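PDB 4ZRX: F5/8 type C domain protein from Bacteroides ovatus, which probably hydrolyses alpha-L-fucosyl linkages in carbohydrates, carrying its putative catalytic TIM barrel together with a C-terminal F5/8 type C domain. Local coordinates for residues A[42-47]-A[87-92]; A[79-84]-A[137-142]. One frame throughout, in Å; residues are numbered along the deposited sequence.

Contact 1 (A[42-47]-A[87-92]); sequences MELTAF and AGFKMV. With EDO (1,2-ethanediol), chain F.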
loop_
_atom_site.group_PDB
_atom_site.type_symbol
_atom_site.label_atom_id
_atom_site.label_comp_id
_atom_site.label_asym_id
_atom_site.label_seq_id
_atom_site.Cartn_x
_atom_site.Cartn_y
_atom_site.Cartn_z
HETATM N N MSE A 42 7.418 3.000 14.165
HETATM C CA MSE A 42 8.000 2.000 13.268
HETATM C C MSE A 42 7.987 2.413 11.836
HETATM O O MSE A 42 8.936 2.101 11.123
HETATM C CB MSE A 42 7.305 0.647 13.418
HETATM C CG MSE A 42 7.361 0.093 14.818
HETATM SE SE MSE A 42 6.674 -1.744 14.861
HETATM C CE MSE A 42 4.856 -1.313 14.509
ATOM N N GLU A 43 6.875 2.983 11.377
ATOM C CA GLU A 43 6.638 3.497 10.037
ATOM C C GLU A 43 6.479 2.441 8.971
ATOM O O GLU A 43 5.586 2.588 8.133
ATOM C CB GLU A 43 7.705 4.502 9.541
ATOM C CG GLU A 43 7.856 5.719 10.416
ATOM C CD GLU A 43 8.810 6.785 9.869
ATOM O OE1 GLU A 43 9.492 6.537 8.825
ATOM O OE2 GLU A 43 8.950 7.821 10.575
ATOM N N LEU A 44 7.369 1.449 8.956
ATOM C CA LEU A 44 7.503 0.513 7.826
ATOM C C LEU A 44 7.629 -0.875 8.355
ATOM O O LEU A 44 8.639 -1.200 8.979
ATOM C CB LEU A 44 8.719 0.868 6.952
ATOM C CG LEU A 44 8.939 0.017 5.731
ATOM C CD1 LEU A 44 7.803 0.248 4.770
ATOM C CD2 LEU A 44 10.303 0.359 5.141
ATOM N N THR A 45 6.643 -1.697 8.067
ATOM C CA THR A 45 6.616 -3.034 8.599
ATOM C C THR A 45 6.331 -4.036 7.483
ATOM O O THR A 45 5.867 -3.661 6.422
ATOM C CB THR A 45 5.562 -3.170 9.665
ATOM O OG1 THR A 45 4.269 -2.801 9.174
ATOM C CG2 THR A 45 5.865 -2.255 10.840
ATOM N N ALA A 46 6.584 -5.297 7.742
ATOM C CA ALA A 46 6.424 -6.333 6.721
ATOM C C ALA A 46 5.385 -7.365 7.094
ATOM O O ALA A 46 5.403 -7.914 8.201
ATOM C CB ALA A 46 7.749 -7.006 6.483
ATOM N N PHE A 47 4.509 -7.653 6.152
ATOM C CA PHE A 47 3.513 -8.732 6.258
ATOM C C PHE A 47 4.154 -9.951 5.593
ATOM O O PHE A 47 4.811 -9.824 4.539
ATOM C CB PHE A 47 2.257 -8.354 5.477
ATOM C CG PHE A 47 0.933 -8.460 6.196
ATOM C CD1 PHE A 47 0.642 -9.435 7.116
ATOM C CD2 PHE A 47 -0.108 -7.627 5.765
ATOM C CE1 PHE A 47 -0.660 -9.493 7.687
ATOM C CE2 PHE A 47 -1.369 -7.678 6.312
ATOM C CZ PHE A 47 -1.645 -8.631 7.281
ATOM N N ALA A 87 16.297 -4.568 4.230
ATOM C CA ALA A 87 15.384 -3.704 3.466
ATOM C C ALA A 87 14.702 -2.607 4.252
ATOM O O ALA A 87 13.974 -1.833 3.682
ATOM C CB ALA A 87 14.323 -4.561 2.780
ATOM N N GLY A 88 14.930 -2.514 5.543
ATOM C CA GLY A 88 14.482 -1.432 6.347
ATOM C C GLY A 88 13.250 -1.620 7.183
ATOM O O GLY A 88 12.778 -0.655 7.795
ATOM N N PHE A 89 12.670 -2.818 7.202
ATOM C CA PHE A 89 11.469 -3.076 7.971
ATOM C C PHE A 89 11.728 -3.163 9.456
ATOM O O PHE A 89 12.799 -3.620 9.873
ATOM C CB PHE A 89 10.753 -4.352 7.466
ATOM C CG PHE A 89 10.292 -4.221 6.059
ATOM C CD1 PHE A 89 9.117 -3.567 5.773
ATOM C CD2 PHE A 89 11.088 -4.610 5.023
ATOM C CE1 PHE A 89 8.712 -3.382 4.495
ATOM C CE2 PHE A 89 10.695 -4.410 3.699
ATOM C CZ PHE A 89 9.493 -3.801 3.436
ATOM N N LYS A 90 10.746 -2.725 10.224
ATOM C CA LYS A 90 10.871 -2.655 11.681
ATOM C C LYS A 90 10.091 -3.700 12.438
ATOM O O LYS A 90 10.202 -3.796 13.648
ATOM C CB LYS A 90 10.538 -1.236 12.218
ATOM C CG LYS A 90 11.398 -0.175 11.650
ATOM C CD LYS A 90 12.886 -0.301 11.990
ATOM C CE LYS A 90 13.627 0.939 11.524
ATOM N NZ LYS A 90 14.999 1.063 12.067
HETATM N N MSE A 91 9.264 -4.462 11.743
HETATM C CA MSE A 91 8.535 -5.565 12.343
HETATM C C MSE A 91 8.208 -6.527 11.187
HETATM O O MSE A 91 8.082 -6.127 10.026
HETATM C CB MSE A 91 7.251 -5.083 12.992
HETATM C CG MSE A 91 6.560 -6.111 13.751
HETATM SE SE MSE A 91 4.927 -5.543 14.558
HETATM C CE MSE A 91 3.976 -5.542 12.920
ATOM N N VAL A 92 8.107 -7.789 11.529
ATOM C CA VAL A 92 7.544 -8.786 10.637
ATOM C C VAL A 92 6.282 -9.341 11.241
ATOM O O VAL A 92 6.186 -9.612 12.477
ATOM C CB VAL A 92 8.546 -9.895 10.312
ATOM C CG1 VAL A 92 9.799 -9.317 9.677
ATOM C CG2 VAL A 92 8.991 -10.638 11.495
HETATM C C1 EDO F . 12.000 8.222 7.201
HETATM O O1 EDO F . 11.768 7.875 8.588
HETATM C C2 EDO F . 10.908 9.100 6.550
HETATM O O2 EDO F . 11.139 10.472 6.909
#
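A46 and V92 form a parallel beta bridge between strands 44-48 and 91-97, neighbours in the sheet of a TIM-barrel domain; helix 77-86 makes the beta-alpha-beta crossover between them. Two backbone hydrogen bonds hold the entry to this pair. K90 N donates to L44 O (2.9 Å, 157° at the hydrogen), and A46 N donates to M91 O at 2.9 Å. M91 N, between these rungs, is buried without a partner in the model. G88 ends the preceding helix in a Schellman motif, from which the chain turns into the strand.

Apolar packing centres on F89, whose ring is clasped between L44 CD2 over one face and A46 CB over the opposite face, the latter a CH-pi contact 4.1 Å from the ring centroid. L44 CG, anti to the backbone N (chi1 -178°), meets F89 CD1 at 3.6 Å. L84 and L345, from helices 77-86 and 339-356, also touch F89.

On the face that carries T45 and selenomethionine M91, the side chain of M42, a second selenomethionine just before the strand, crosses that of M91. M91 CB lies 3.8 Å from T45 CG2 and 3.9 Å from M42 SE.

Contact 2 (A[79-84]-A[137-142]); sequences QWVRTL and YDMKFG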
loop_
_atom_site.group_PDB
_atom_site.type_symbol
_atom_site.label_atom_id
_atom_site.label_comp_id
_atom_site.label_asym_id
_atom_site.label_seq_id
_atom_site.Cartn_x
_atom_site.Cartn_y
_atom_site.Cartn_z
ATOM N N GLN A 79 16.428 -16.268 6.283
ATOM C CA GLN A 79 16.488 -15.606 4.984
ATOM C C GLN A 79 15.414 -14.545 4.880
ATOM O O GLN A 79 15.645 -13.439 4.396
ATOM C CB GLN A 79 16.399 -16.617 3.859
ATOM C CG GLN A 79 16.537 -16.029 2.470
ATOM C CD GLN A 79 15.223 -15.893 1.658
ATOM O OE1 GLN A 79 14.106 -15.960 2.174
ATOM N NE2 GLN A 79 15.391 -15.714 0.356
ATOM N N TRP A 80 14.226 -14.865 5.392
ATOM C CA TRP A 80 13.166 -13.873 5.436
ATOM C C TRP A 80 13.588 -12.631 6.255
ATOM O O TRP A 80 13.458 -11.501 5.811
ATOM C CB TRP A 80 11.849 -14.395 6.028
ATOM C CG TRP A 80 11.312 -15.669 5.516
ATOM C CD1 TRP A 80 11.748 -16.387 4.455
ATOM C CD2 TRP A 80 10.226 -16.393 6.066
ATOM N NE1 TRP A 80 10.972 -17.522 4.307
ATOM C CE2 TRP A 80 10.060 -17.551 5.313
ATOM C CE3 TRP A 80 9.353 -16.168 7.144
ATOM C CZ2 TRP A 80 9.088 -18.499 5.592
ATOM C CZ3 TRP A 80 8.408 -17.132 7.412
ATOM C CH2 TRP A 80 8.281 -18.272 6.634
ATOM N N VAL A 81 13.994 -12.862 7.500
ATOM C CA VAL A 81 14.213 -11.771 8.411
ATOM C C VAL A 81 15.450 -10.995 8.029
ATOM O O VAL A 81 15.457 -9.753 8.120
ATOM C CB VAL A 81 14.254 -12.222 9.871
ATOM C CG1 VAL A 81 14.564 -11.058 10.762
ATOM C CG2 VAL A 81 12.926 -12.856 10.295
ATOM N N ARG A 82 16.495 -11.668 7.575
ATOM C CA ARG A 82 17.709 -10.950 7.144
ATOM C C ARG A 82 17.361 -9.998 5.966
ATOM O O ARG A 82 17.754 -8.823 5.929
ATOM C CB ARG A 82 18.803 -11.912 6.699
ATOM C CG ARG A 82 20.126 -11.233 6.250
ATOM C CD ARG A 82 21.230 -12.243 5.810
ATOM N NE ARG A 82 20.815 -13.126 4.726
ATOM C CZ ARG A 82 20.445 -14.410 4.849
ATOM N NH1 ARG A 82 20.374 -15.048 6.023
ATOM N NH2 ARG A 82 20.090 -15.079 3.756
ATOM N N THR A 83 16.619 -10.537 5.005
ATOM C CA THR A 83 16.196 -9.775 3.847
ATOM C C THR A 83 15.407 -8.535 4.295
ATOM O O THR A 83 15.693 -7.413 3.856
ATOM C CB THR A 83 15.342 -10.619 2.957
ATOM O OG1 THR A 83 16.140 -11.680 2.417
ATOM C CG2 THR A 83 14.758 -9.812 1.794
ATOM N N LEU A 84 14.457 -8.751 5.191
ATOM C CA LEU A 84 13.560 -7.678 5.605
ATOM C C LEU A 84 14.247 -6.650 6.528
ATOM O O LEU A 84 13.973 -5.451 6.458
ATOM C CB LEU A 84 12.319 -8.288 6.274
ATOM C CG LEU A 84 11.501 -9.109 5.230
ATOM C CD1 LEU A 84 10.418 -9.894 5.930
ATOM C CD2 LEU A 84 10.888 -8.207 4.147
ATOM N N TYR A 137 18.246 -11.277 14.583
ATOM C CA TYR A 137 18.369 -9.940 13.937
ATOM C C TYR A 137 17.755 -8.795 14.690
ATOM O O TYR A 137 17.704 -7.665 14.162
ATOM C CB TYR A 137 17.793 -10.018 12.516
ATOM C CG TYR A 137 18.630 -10.850 11.596
ATOM C CD1 TYR A 137 19.776 -10.318 11.007
ATOM C CD2 TYR A 137 18.303 -12.178 11.310
ATOM C CE1 TYR A 137 20.591 -11.085 10.206
ATOM C CE2 TYR A 137 19.094 -12.938 10.497
ATOM C CZ TYR A 137 20.255 -12.369 9.941
ATOM O OH TYR A 137 21.033 -13.114 9.132
ATOM N N ASP A 138 17.277 -9.031 15.907
ATOM C CA ASP A 138 16.653 -8.014 16.741
ATOM C C ASP A 138 15.528 -7.321 15.980
ATOM O O ASP A 138 15.502 -6.086 15.830
ATOM C CB ASP A 138 17.699 -6.984 17.269
ATOM C CG ASP A 138 17.096 -6.002 18.277
ATOM O OD1 ASP A 138 16.100 -6.341 18.930
ATOM O OD2 ASP A 138 17.613 -4.868 18.481
HETATM N N MSE A 139 14.621 -8.148 15.447
HETATM C CA MSE A 139 13.497 -7.695 14.668
HETATM C C MSE A 139 12.242 -7.876 15.482
HETATM O O MSE A 139 11.999 -8.953 16.041
HETATM C CB MSE A 139 13.419 -8.481 13.348
HETATM C CG MSE A 139 12.106 -8.342 12.562
HETATM SE SE MSE A 139 12.128 -6.605 11.638
HETATM C CE MSE A 139 13.097 -7.029 10.061
ATOM N N LYS A 140 11.363 -6.875 15.479
ATOM C CA LYS A 140 10.101 -6.978 16.201
ATOM C C LYS A 140 9.168 -7.949 15.447
ATOM O O LYS A 140 9.325 -8.166 14.242
ATOM C CB LYS A 140 9.420 -5.642 16.392
ATOM C CG LYS A 140 10.155 -4.711 17.366
ATOM C CD LYS A 140 9.340 -3.386 17.360
ATOM C CE LYS A 140 10.209 -2.223 17.474
ATOM N NZ LYS A 140 10.794 -2.151 18.776
ATOM N N PHE A 141 8.236 -8.513 16.183
ATOM C CA PHE A 141 7.447 -9.674 15.725
ATOM C C PHE A 141 6.028 -9.381 16.025
ATOM O O PHE A 141 5.665 -8.958 17.161
ATOM C CB PHE A 141 7.976 -10.886 16.534
ATOM C CG PHE A 141 7.212 -12.142 16.396
ATOM C CD1 PHE A 141 7.391 -12.936 15.311
ATOM C CD2 PHE A 141 6.391 -12.558 17.408
ATOM C CE1 PHE A 141 6.742 -14.206 15.234
ATOM C CE2 PHE A 141 5.708 -13.787 17.337
ATOM C CZ PHE A 141 5.898 -14.607 16.256
ATOM N N GLY A 142 5.184 -9.707 15.062
ATOM C CA GLY A 142 3.762 -9.604 15.216
ATOM C C GLY A 142 3.061 -10.820 14.632
ATOM O O GLY A 142 3.634 -11.548 13.838
#
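Y137 lays one face of its ring against R82, with R82 CA 4.0 Å above the plane and over its centre. Helix 77-86 thereby packs on the end of helix 126-137 and the turn leading to strand 140-145, in the outer helical layer of the TIM barrel. The R82 side chain leaves with CG anti to the backbone N (chi1 -179°) and runs obliquely past the phenol, bringing R82 CD to 3.4 Å from Y137 OH. Its guanidinium is inclined 60° to the ring, and the hydroxyl lies in the guanidinium plane at its edge, with R82 NH1 3.7 Å from Y137 OH.

V81 is directed at the turn and points the opposite way to each of Y137 and selenomethionine M139 as it passes them; its CG1 lies 3.8 Å from Y137 CB and 3.8 Å from M139 CB. Bends at chi2 and chi3 turn M139 in toward the helix, bringing M139 CE to 3.7 Å from L84 C. L130 and A133 of helix 126-137 pack on V81 as well, and K85 NZ, one residue further along helix 77-86, hydrogen-bonds D138 O.

No hydrogen bond spans the two segments themselves: apolar packing and the cover of the Y137 ring face hold them together.

How the contacts relate
The two contacts lie about 9 Å apart between centres, within the putative fucosidase barrel. Their segments alternate along the chain: 42-47, 79-84, 87-92, 137-142. Helix 77-86 of contact 2 is followed, after a short turn, by strand 91-97 of contact 1, and that strand also pairs in parallel with strand 140-145. The probable backbone hydrogen bonds V92 O to G142 N (2.8 Å) and V92 N to K140 O (3.0 Å) join the contacts through the sheet. On the helix side, L84 touches A46 and V92. Helix 77-86 thus packs on strands 44-48 and 91-97 and on the turn leading into strand 140-145, a repeated beta-alpha arrangement.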